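Local coordinates for protein acinetobacter secreted protease CpaA (Acinetobacter nosocomialis M2, PDB 6O38) that probably hydrolyses proteins as a zinc-dependent protease exported by the type II secretion system, and is captured here in complex with its chaperone CpaB, at residues I475-A479 with Y480-G484; L407-N411 with S412-F416; P383-N386 with S387-E391; K286-D289 with S290-I294. All blocks are in the same frame, centred on the assembly; numbering follows the deposited sequence.

Contact 1. Residues I475-A479 with Y480-G484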
loop_
_atom_site.group_PDB
_atom_site.type_symbol
_atom_site.label_atom_id
_atom_site.label_comp_id
_atom_site.label_asym_id
_atom_site.label_seq_id
_atom_site.Cartn_x
_atom_site.Cartn_y
_atom_site.Cartn_z
ATOM N N ILE A 475 -10.212 25.360 -4.700
ATOM C CA ILE A 475 -9.938 24.535 -5.872
ATOM C C ILE A 475 -9.294 25.397 -6.949
ATOM O O ILE A 475 -9.789 26.487 -7.262
ATOM C CB ILE A 475 -11.223 23.870 -6.390
ATOM C CG1 ILE A 475 -11.856 23.016 -5.291
ATOM C CG2 ILE A 475 -10.924 23.030 -7.622
ATOM C CD1 ILE A 475 -12.946 22.090 -5.783
ATOM N N ASN A 476 -8.190 24.906 -7.518
ATOM C CA ASN A 476 -7.457 25.598 -8.579
ATOM C C ASN A 476 -7.041 26.994 -8.109
ATOM O O ASN A 476 -7.363 28.017 -8.716
ATOM C CB ASN A 476 -8.284 25.662 -9.868
ATOM C CG ASN A 476 -7.456 26.053 -11.076
ATOM O OD1 ASN A 476 -6.264 25.756 -11.148
ATOM N ND2 ASN A 476 -8.086 26.722 -12.035
ATOM N N ALA A 477 -6.304 27.007 -7.003
ATOM C CA ALA A 477 -6.076 28.232 -6.252
ATOM C C ALA A 477 -5.012 29.097 -6.913
ATOM O O ALA A 477 -3.961 28.600 -7.330
ATOM C CB ALA A 477 -5.661 27.897 -4.820
ATOM N N SER A 478 -5.294 30.393 -7.012
ATOM C CA SER A 478 -4.272 31.370 -7.347
ATOM C C SER A 478 -3.318 31.542 -6.165
ATOM O O SER A 478 -3.464 30.911 -5.115
ATOM C CB SER A 478 -4.916 32.700 -7.732
ATOM O OG SER A 478 -5.653 33.242 -6.651
ATOM N N ALA A 479 -2.315 32.405 -6.348
ATOM C CA ALA A 479 -1.400 32.708 -5.252
ATOM C C ALA A 479 -2.150 33.245 -4.038
ATOM O O ALA A 479 -1.779 32.960 -2.893
ATOM C CB ALA A 479 -0.338 33.706 -5.713
ATOM N N TYR A 480 -3.212 34.021 -4.270
ATOM C CA TYR A 480 -3.995 34.559 -3.164
ATOM C C TYR A 480 -4.787 33.477 -2.439
ATOM O O TYR A 480 -4.980 33.565 -1.221
ATOM C CB TYR A 480 -4.936 35.650 -3.676
ATOM C CG TYR A 480 -5.888 36.175 -2.627
ATOM C CD1 TYR A 480 -5.440 37.008 -1.610
ATOM C CD2 TYR A 480 -7.236 35.839 -2.655
ATOM C CE1 TYR A 480 -6.307 37.489 -0.649
ATOM C CE2 TYR A 480 -8.110 36.316 -1.697
ATOM C CZ TYR A 480 -7.641 37.141 -0.697
ATOM O OH TYR A 480 -8.509 37.619 0.258
ATOM N N ASN A 481 -5.246 32.452 -3.158
ATOM C CA ASN A 481 -6.101 31.421 -2.588
ATOM C C ASN A 481 -5.344 30.147 -2.236
ATOM O O ASN A 481 -5.971 29.151 -1.861
ATOM C CB ASN A 481 -7.243 31.090 -3.552
ATOM C CG ASN A 481 -8.267 32.201 -3.645
ATOM O OD1 ASN A 481 -8.753 32.699 -2.630
ATOM N ND2 ASN A 481 -8.606 32.594 -4.868
HETATM N N MSE A 482 -4.019 30.155 -2.337
HETATM C CA MSE A 482 -3.234 28.957 -2.073
HETATM C C MSE A 482 -3.170 28.669 -0.577
HETATM O O MSE A 482 -2.180 28.984 0.084
HETATM C CB MSE A 482 -1.822 29.104 -2.647
HETATM C CG MSE A 482 -1.020 27.815 -2.657
HETATM SE SE MSE A 482 -1.804 26.456 -3.810
HETATM C CE MSE A 482 -0.721 24.932 -3.254
ATOM N N ILE A 483 -4.235 28.074 -0.044
ATOM C CA ILE A 483 -4.317 27.765 1.380
ATOM C C ILE A 483 -5.203 26.539 1.563
ATOM O O ILE A 483 -6.198 26.362 0.855
ATOM C CB ILE A 483 -4.840 28.975 2.188
ATOM C CG1 ILE A 483 -4.851 28.666 3.688
ATOM C CG2 ILE A 483 -6.222 29.396 1.708
ATOM C CD1 ILE A 483 -5.181 29.861 4.554
ATOM N N GLY A 484 -4.821 25.682 2.510
ATOM C CA GLY A 484 -5.604 24.508 2.833
ATOM C C GLY A 484 -5.613 24.284 4.332
ATOM O O GLY A 484 -4.741 24.770 5.058
#

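Contact 2. Residues L407-N411 with S412-F416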
loop_
_atom_site.group_PDB
_atom_site.type_symbol
_atom_site.label_atom_id
_atom_site.label_comp_id
_atom_site.label_asym_id
_atom_site.label_seq_id
_atom_site.Cartn_x
_atom_site.Cartn_y
_atom_site.Cartn_z
ATOM N N LEU A 407 4.811 10.929 -1.152
ATOM C CA LEU A 407 4.764 9.527 -1.551
ATOM C C LEU A 407 3.659 9.284 -2.572
ATOM O O LEU A 407 3.859 8.556 -3.553
ATOM C CB LEU A 407 4.570 8.636 -0.326
ATOM C CG LEU A 407 4.359 7.147 -0.614
ATOM C CD1 LEU A 407 5.621 6.532 -1.200
ATOM C CD2 LEU A 407 3.930 6.406 0.641
ATOM N N THR A 408 2.486 9.885 -2.358
ATOM C CA THR A 408 1.394 9.747 -3.316
ATOM C C THR A 408 1.755 10.374 -4.656
ATOM O O THR A 408 1.483 9.796 -5.716
ATOM C CB THR A 408 0.121 10.382 -2.753
ATOM O OG1 THR A 408 -0.218 9.756 -1.509
ATOM C CG2 THR A 408 -1.037 10.220 -3.727
ATOM N N ALA A 409 2.368 11.560 -4.630
ATOM C CA ALA A 409 2.758 12.222 -5.870
ATOM C C ALA A 409 3.802 11.411 -6.628
ATOM O O ALA A 409 3.723 11.272 -7.853
ATOM C CB ALA A 409 3.285 13.625 -5.573
ATOM N N GLU A 410 4.790 10.865 -5.913
ATOM C CA GLU A 410 5.848 10.106 -6.571
ATOM C C GLU A 410 5.315 8.807 -7.162
ATOM O O GLU A 410 5.758 8.380 -8.234
ATOM C CB GLU A 410 6.980 9.828 -5.582
ATOM C CG GLU A 410 8.229 9.237 -6.211
ATOM C CD GLU A 410 9.407 9.229 -5.257
ATOM O OE1 GLU A 410 9.855 10.325 -4.857
ATOM O OE2 GLU A 410 9.882 8.128 -4.904
ATOM N N ASN A 411 4.365 8.164 -6.479
ATOM C CA ASN A 411 3.749 6.956 -7.018
ATOM C C ASN A 411 2.931 7.236 -8.270
ATOM O O ASN A 411 2.707 6.319 -9.068
ATOM C CB ASN A 411 2.859 6.297 -5.963
ATOM C CG ASN A 411 3.654 5.645 -4.851
ATOM O OD1 ASN A 411 4.818 5.287 -5.031
ATOM N ND2 ASN A 411 3.026 5.483 -3.692
ATOM N N SER A 412 2.483 8.475 -8.459
ATOM C CA SER A 412 1.578 8.828 -9.543
ATOM C C SER A 412 2.275 9.521 -10.705
ATOM O O SER A 412 1.595 9.955 -11.640
ATOM C CB SER A 412 0.454 9.725 -9.017
ATOM O OG SER A 412 -0.305 9.060 -8.022
ATOM N N ASN A 413 3.603 9.638 -10.667
ATOM C CA ASN A 413 4.361 10.427 -11.638
ATOM C C ASN A 413 3.885 11.876 -11.673
ATOM O O ASN A 413 3.942 12.537 -12.712
ATOM C CB ASN A 413 4.303 9.809 -13.039
ATOM C CG ASN A 413 4.806 8.379 -13.067
ATOM O OD1 ASN A 413 5.856 8.066 -12.506
ATOM N ND2 ASN A 413 4.055 7.501 -13.722
ATOM N N ALA A 414 3.409 12.375 -10.534
ATOM C CA ALA A 414 3.043 13.777 -10.407
ATOM C C ALA A 414 4.302 14.613 -10.221
ATOM O O ALA A 414 5.131 14.319 -9.354
ATOM C CB ALA A 414 2.086 13.981 -9.234
ATOM N N ARG A 415 4.446 15.653 -11.038
ATOM C CA ARG A 415 5.686 16.425 -11.086
ATOM C C ARG A 415 5.686 17.531 -10.028
ATOM O O ARG A 415 5.830 18.717 -10.322
ATOM C CB ARG A 415 5.892 17.000 -12.482
ATOM C CG ARG A 415 6.000 15.953 -13.580
ATOM C CD ARG A 415 6.628 16.537 -14.832
ATOM N NE ARG A 415 6.548 15.620 -15.965
ATOM C CZ ARG A 415 5.542 15.594 -16.834
ATOM N NH1 ARG A 415 4.530 16.442 -16.705
ATOM N NH2 ARG A 415 5.549 14.726 -17.836
ATOM N N PHE A 416 5.521 17.120 -8.773
ATOM C CA PHE A 416 5.632 18.067 -7.673
ATOM C C PHE A 416 6.009 17.332 -6.395
ATOM O O PHE A 416 5.713 16.146 -6.230
ATOM C CB PHE A 416 4.334 18.861 -7.467
ATOM C CG PHE A 416 3.310 18.157 -6.619
ATOM C CD1 PHE A 416 2.475 17.199 -7.168
ATOM C CD2 PHE A 416 3.172 18.467 -5.276
ATOM C CE1 PHE A 416 1.528 16.557 -6.392
ATOM C CE2 PHE A 416 2.229 17.825 -4.493
ATOM C CZ PHE A 416 1.405 16.869 -5.053
#

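Contact 3. Residues P383-N386 with S387-E391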
loop_
_atom_site.group_PDB
_atom_site.type_symbol
_atom_site.label_atom_id
_atom_site.label_comp_id
_atom_site.label_asym_id
_atom_site.label_seq_id
_atom_site.Cartn_x
_atom_site.Cartn_y
_atom_site.Cartn_z
ATOM N N PRO A 383 -2.731 27.025 18.471
ATOM C CA PRO A 383 -2.388 26.719 19.870
ATOM C C PRO A 383 -3.354 25.750 20.525
ATOM O O PRO A 383 -2.947 24.991 21.416
ATOM C CB PRO A 383 -2.420 28.096 20.550
ATOM C CG PRO A 383 -2.229 29.078 19.443
ATOM C CD PRO A 383 -2.874 28.470 18.235
ATOM N N GLU A 384 -4.627 25.759 20.121
ATOM C CA GLU A 384 -5.573 24.769 20.627
ATOM C C GLU A 384 -5.126 23.354 20.281
ATOM O O GLU A 384 -5.279 22.430 21.089
ATOM C CB GLU A 384 -6.972 25.044 20.075
ATOM C CG GLU A 384 -7.687 26.203 20.752
ATOM C CD GLU A 384 -9.061 26.466 20.166
ATOM O OE1 GLU A 384 -9.308 26.051 19.015
ATOM O OE2 GLU A 384 -9.897 27.083 20.861
ATOM N N VAL A 385 -4.573 23.162 19.080
ATOM C CA VAL A 385 -4.079 21.844 18.696
ATOM C C VAL A 385 -2.849 21.474 19.516
ATOM O O VAL A 385 -2.704 20.326 19.958
ATOM C CB VAL A 385 -3.785 21.804 17.186
ATOM C CG1 VAL A 385 -3.125 20.488 16.802
ATOM C CG2 VAL A 385 -5.062 22.007 16.399
ATOM N N ASN A 386 -1.944 22.432 19.733
ATOM C CA ASN A 386 -0.739 22.147 20.508
ATOM C C ASN A 386 -1.082 21.750 21.937
ATOM O O ASN A 386 -0.419 20.889 22.525
ATOM C CB ASN A 386 0.198 23.355 20.497
ATOM C CG ASN A 386 0.605 23.766 19.099
ATOM O OD1 ASN A 386 0.370 23.045 18.130
ATOM N ND2 ASN A 386 1.235 24.927 18.986
ATOM N N SER A 387 -2.112 22.373 22.517
ATOM C CA SER A 387 -2.511 22.025 23.876
ATOM C C SER A 387 -3.042 20.600 23.956
ATOM O O SER A 387 -2.855 19.926 24.975
ATOM C CB SER A 387 -3.562 23.012 24.386
ATOM O OG SER A 387 -3.068 24.341 24.356
ATOM N N ILE A 388 -3.701 20.127 22.899
ATOM C CA ILE A 388 -4.286 18.790 22.913
ATOM C C ILE A 388 -3.235 17.738 22.585
ATOM O O ILE A 388 -3.098 16.732 23.290
ATOM C CB ILE A 388 -5.479 18.722 21.942
ATOM C CG1 ILE A 388 -6.634 19.585 22.453
ATOM C CG2 ILE A 388 -5.930 17.282 21.744
ATOM C CD1 ILE A 388 -7.621 19.983 21.379
ATOM N N LEU A 389 -2.479 17.952 21.509
ATOM C CA LEU A 389 -1.512 16.965 21.048
ATOM C C LEU A 389 -0.144 17.119 21.696
ATOM O O LEU A 389 0.532 16.113 21.939
ATOM C CB LEU A 389 -1.360 17.047 19.527
ATOM C CG LEU A 389 -2.610 16.793 18.683
ATOM C CD1 LEU A 389 -2.271 16.847 17.201
ATOM C CD2 LEU A 389 -3.244 15.456 19.041
ATOM N N GLY A 390 0.274 18.335 21.990
ATOM C CA GLY A 390 1.651 18.559 22.371
ATOM C C GLY A 390 2.389 19.365 21.315
ATOM O O GLY A 390 2.074 19.311 20.117
ATOM N N GLU A 391 3.376 20.144 21.767
ATOM C CA GLU A 391 4.092 21.036 20.860
ATOM C C GLU A 391 4.847 20.253 19.792
ATOM O O GLU A 391 4.797 20.592 18.604
ATOM C CB GLU A 391 5.056 21.919 21.654
ATOM C CG GLU A 391 4.378 22.874 22.621
ATOM C CD GLU A 391 3.605 23.967 21.908
ATOM O OE1 GLU A 391 4.005 24.343 20.784
ATOM O OE2 GLU A 391 2.595 24.443 22.468
#

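Contact 4. Residues K286-D289 with S290-I294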
loop_
_atom_site.group_PDB
_atom_site.type_symbol
_atom_site.label_atom_id
_atom_site.label_comp_id
_atom_site.label_asym_id
_atom_site.label_seq_id
_atom_site.Cartn_x
_atom_site.Cartn_y
_atom_site.Cartn_z
ATOM N N LYS A 286 17.500 1.211 -6.419
ATOM C CA LYS A 286 18.755 1.308 -5.687
ATOM C C LYS A 286 18.736 2.557 -4.815
ATOM O O LYS A 286 18.480 3.662 -5.305
ATOM C CB LYS A 286 19.940 1.347 -6.652
ATOM C CG LYS A 286 21.297 1.460 -5.974
ATOM C CD LYS A 286 22.423 1.425 -6.997
ATOM C CE LYS A 286 23.785 1.562 -6.336
ATOM N NZ LYS A 286 23.911 0.706 -5.122
ATOM N N VAL A 287 18.998 2.382 -3.523
ATOM C CA VAL A 287 18.892 3.457 -2.544
ATOM C C VAL A 287 20.245 3.643 -1.876
ATOM O O VAL A 287 20.780 2.707 -1.267
ATOM C CB VAL A 287 17.803 3.170 -1.498
ATOM C CG1 VAL A 287 17.801 4.249 -0.426
ATOM C CG2 VAL A 287 16.440 3.072 -2.164
ATOM N N ILE A 288 20.798 4.846 -1.994
ATOM C CA ILE A 288 21.972 5.263 -1.236
ATOM C C ILE A 288 21.453 6.148 -0.108
ATOM O O ILE A 288 21.147 7.326 -0.318
ATOM C CB ILE A 288 22.987 5.996 -2.116
ATOM C CG1 ILE A 288 23.300 5.175 -3.370
ATOM C CG2 ILE A 288 24.262 6.279 -1.336
ATOM C CD1 ILE A 288 24.234 5.872 -4.338
ATOM N N ASP A 289 21.355 5.588 1.096
ATOM C CA ASP A 289 20.670 6.265 2.185
ATOM C C ASP A 289 21.608 7.237 2.902
ATOM O O ASP A 289 22.785 7.380 2.562
ATOM C CB ASP A 289 20.068 5.245 3.154
ATOM C CG ASP A 289 21.099 4.282 3.722
ATOM O OD1 ASP A 289 22.311 4.489 3.508
ATOM O OD2 ASP A 289 20.690 3.310 4.394
ATOM N N SER A 290 21.068 7.914 3.918
ATOM C CA SER A 290 21.759 9.015 4.581
ATOM C C SER A 290 22.999 8.578 5.351
ATOM O O SER A 290 23.777 9.442 5.771
ATOM C CB SER A 290 20.795 9.735 5.524
ATOM O OG SER A 290 20.204 8.829 6.439
ATOM N N THR A 291 23.204 7.277 5.551
ATOM C CA THR A 291 24.396 6.783 6.229
ATOM C C THR A 291 25.432 6.206 5.273
ATOM O O THR A 291 26.561 5.939 5.698
ATOM C CB THR A 291 24.018 5.720 7.269
ATOM O OG1 THR A 291 23.246 4.687 6.644
ATOM C CG2 THR A 291 23.206 6.343 8.395
ATOM N N ALA A 292 25.082 6.011 4.006
ATOM C CA ALA A 292 25.999 5.460 3.022
ATOM C C ALA A 292 26.726 6.575 2.275
ATOM O O ALA A 292 26.251 7.709 2.180
ATOM C CB ALA A 292 25.254 4.565 2.030
ATOM N N THR A 293 27.896 6.233 1.743
ATOM C CA THR A 293 28.681 7.190 0.975
ATOM C C THR A 293 28.056 7.416 -0.397
ATOM O O THR A 293 27.657 6.471 -1.082
ATOM C CB THR A 293 30.117 6.692 0.818
ATOM O OG1 THR A 293 30.673 6.430 2.112
ATOM C CG2 THR A 293 30.971 7.732 0.106
ATOM N N ILE A 294 27.976 8.679 -0.793
ATOM C CA ILE A 294 27.403 9.090 -2.071
ATOM C C ILE A 294 28.552 9.479 -2.995
ATOM O O ILE A 294 29.364 10.340 -2.634
ATOM C CB ILE A 294 26.417 10.255 -1.899
ATOM C CG1 ILE A 294 25.253 9.835 -1.001
ATOM C CG2 ILE A 294 25.909 10.727 -3.253
ATOM C CD1 ILE A 294 24.373 10.982 -0.567
#

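Contact 1. Residues I475-A479 with Y480-G484
Ala477 and Asn481 meet across a tight turn in the loop joining the antiparallel strands 471-473 and 483-487 of the metalloprotease domain. Ala477 CB lies 3.8 Å from Asn481 CB. The turn is drawn closed by one weak bond, Asn481 N to Ser478 O at 3.1 Å, whose N-H...O angle is only 128°. An inverse gamma turn centred on Met482 follows, and the chain enters strand 483-487 from there.

Asn481 CG stands anti to its own carbonyl carbon (chi1 -71°), which carries the amide alongside Ser478, with ND2 3.5 Å from Ser478 OG. The amide oxygen OD1 accepts from Arg441 NH1, and His175 of the chaperone CpaB packs against the same residue. Tyr480 swings its ring away from the turn, and its OH is hydrogen-bonded to Asp442.

Met482, a selenomethionine, leaves the turn on another course. Met482 CB sits 3.5 Å from Ser478 O, and the chain then bends at chi2 (64°); Ile568 of helix 557-569 and Asn503 of helix 496-504 touch this side chain. On this path Met482 SE passes 4.2 Å from Ala477 CB.

Contact 2. Residues L407-N411 with S412-F416
Ala409 and Ala414 close the C-terminal end of helix 391-411 in a Schellman motif. Asn413 is the first residue to leave helical angles, with a positive phi of 57°. Ala414 N then reaches back to Ala409 O at 2.9 Å, while inside that loop Asn413 N makes a long, weak bond of 3.5 Å to Glu410 O. Ala409 O also accepts from Ser412 N at 3.1 Å, and the two donors come from opposite faces of its carbonyl plane.

The packed side is built on the methyl of Ala409. Ala409 CB lies 3.9 Å from Ala414 CB and 3.5 Å from Phe416 CE1, approaching the ring obliquely. Phe416 CG sits between its backbone N and carbonyl carbon (chi1 84°), a torsion that brings the ring back to Ala409 CB at the helix end, where Ile561 and Ala565 of helix 557-569 also touch it. Ser412 is buried here too: its OG donates to Thr408 O at 3.0 Å and is hydrogen-bonded to Tyr535 N as well.

The other side is looser and more polar. Asn413 is exposed and points away from the helix, its OD1 bonded to Lys330 NZ. Glu410, only partly covered, divides its carboxylate between Lys307, by a salt bridge, and Tyr417 OH. Asn411, partly exposed, is touched by Gln125 of the chaperone CpaB and by Phe534 of its own chain.

The last-turn carbonyls of Thr408, Ala409 and Glu410 are therefore met by Ser412, Ala414 and Asn413, the last of them only weakly, and the Lys307 salt bridge would probably offset the charge of Glu410.

Contact 3. Residues P383-N386 with S387-E391
Ser387 grips Pro383 twice in the short helix 383-389, which breaks at Gly390 and gives way at once to helix 391-411. Ser387 N and Ser387 OG each donate to Pro383 O at 3.0 Å, from opposite faces of the carbonyl plane. The hydroxyl gets there because OG is anti to the serine's own carbonyl carbon (chi1 -58°), which folds it back over the preceding turn.

The next carbonyls are served by the backbone. Leu389 N meets Val385 O at 2.8 Å in an almost straight bond (175°), whereas Ile388 N binds Glu384 O and Val385 O weakly. Gly390 N closes the series on Asn386 O at 2.7 Å, and its positive phi of 112° turns the chain out of the first helix. It also occupies the N-cap position of the second.

Asn386 is satisfied at both ends of its buried amide: ND2 is hydrogen-bonded to Thr425 OG1, and OD1 to Ser381 OG. Leu389 O, at the helix end, accepts from Lys155 NZ of the chaperone CpaB. Val385 and Leu389 run side by side, with CG1 of Val385 3.8 Å from CD1 of Leu389. Glu391 crosses Asn386 nearly at right angles, bringing Glu391 OE2 to 3.3 Å from Asn386 CB.

Contact 4. Residues K286-D289 with S290-I294
From Asp289 to Ala292 the backbone makes a type I beta turn directly after the extended residues Lys286 to Ile288. Ala292 N closes it on Asp289 O at 3.0 Å, with an N-H...O angle of 152°; the donor stands well above the carbonyl plane. Beyond Ala292 the chain is extended again and doubles back far enough for the side chains of Ile294 and Ile288 to touch.

The Asp289 carboxylate adds two weak bonds to the turn. CG lies between the backbone N and the carbonyl carbon (chi1 57°), a torsion that brings OD1 over the turn. Asp289 OD1 takes these bonds from Ala292 N at 3.2 Å and from Thr291 OG1 at 3.3 Å.

The turn ends strand 277-288, which pairs in parallel with strand 305-310 in the part of the chain related to StcE beta-sandwich domains; residues 290-294 begin the connection between the two. On the buried side, Ile288 CG2 is the meeting point: it lies 3.9 Å from Ala292 CB and 3.7 Å from Ile294 CG1, and Ile294 also touches Val308 and Leu310. On the chaperone side, Asp289 OD2 comes close to Glu103 OE2 of CpaB, two groups of like charge.

How the contacts relate
Contacts 1 and 2 lie near, but outside, the zinc site formed by His498, His502 and His508: the side chain of Ala477 is about 13 Å from the metal and that of Thr408 about 14 Å. Their nearest atoms are about 8 Å apart, and helix 557-569 touches both, through Met482 and Phe416. Helix 391-411 ties contact 3 to contact 2, starting just after Gly390 and ending at Asn411, with the two centres 31 Å apart. Contacts 2 and 4, nearest atoms about 9 Å apart, share Lys307, which is salt-bridged to Glu410 and backbone-bonded to Ile288. The chaperone CpaB reaches residues of all four contacts.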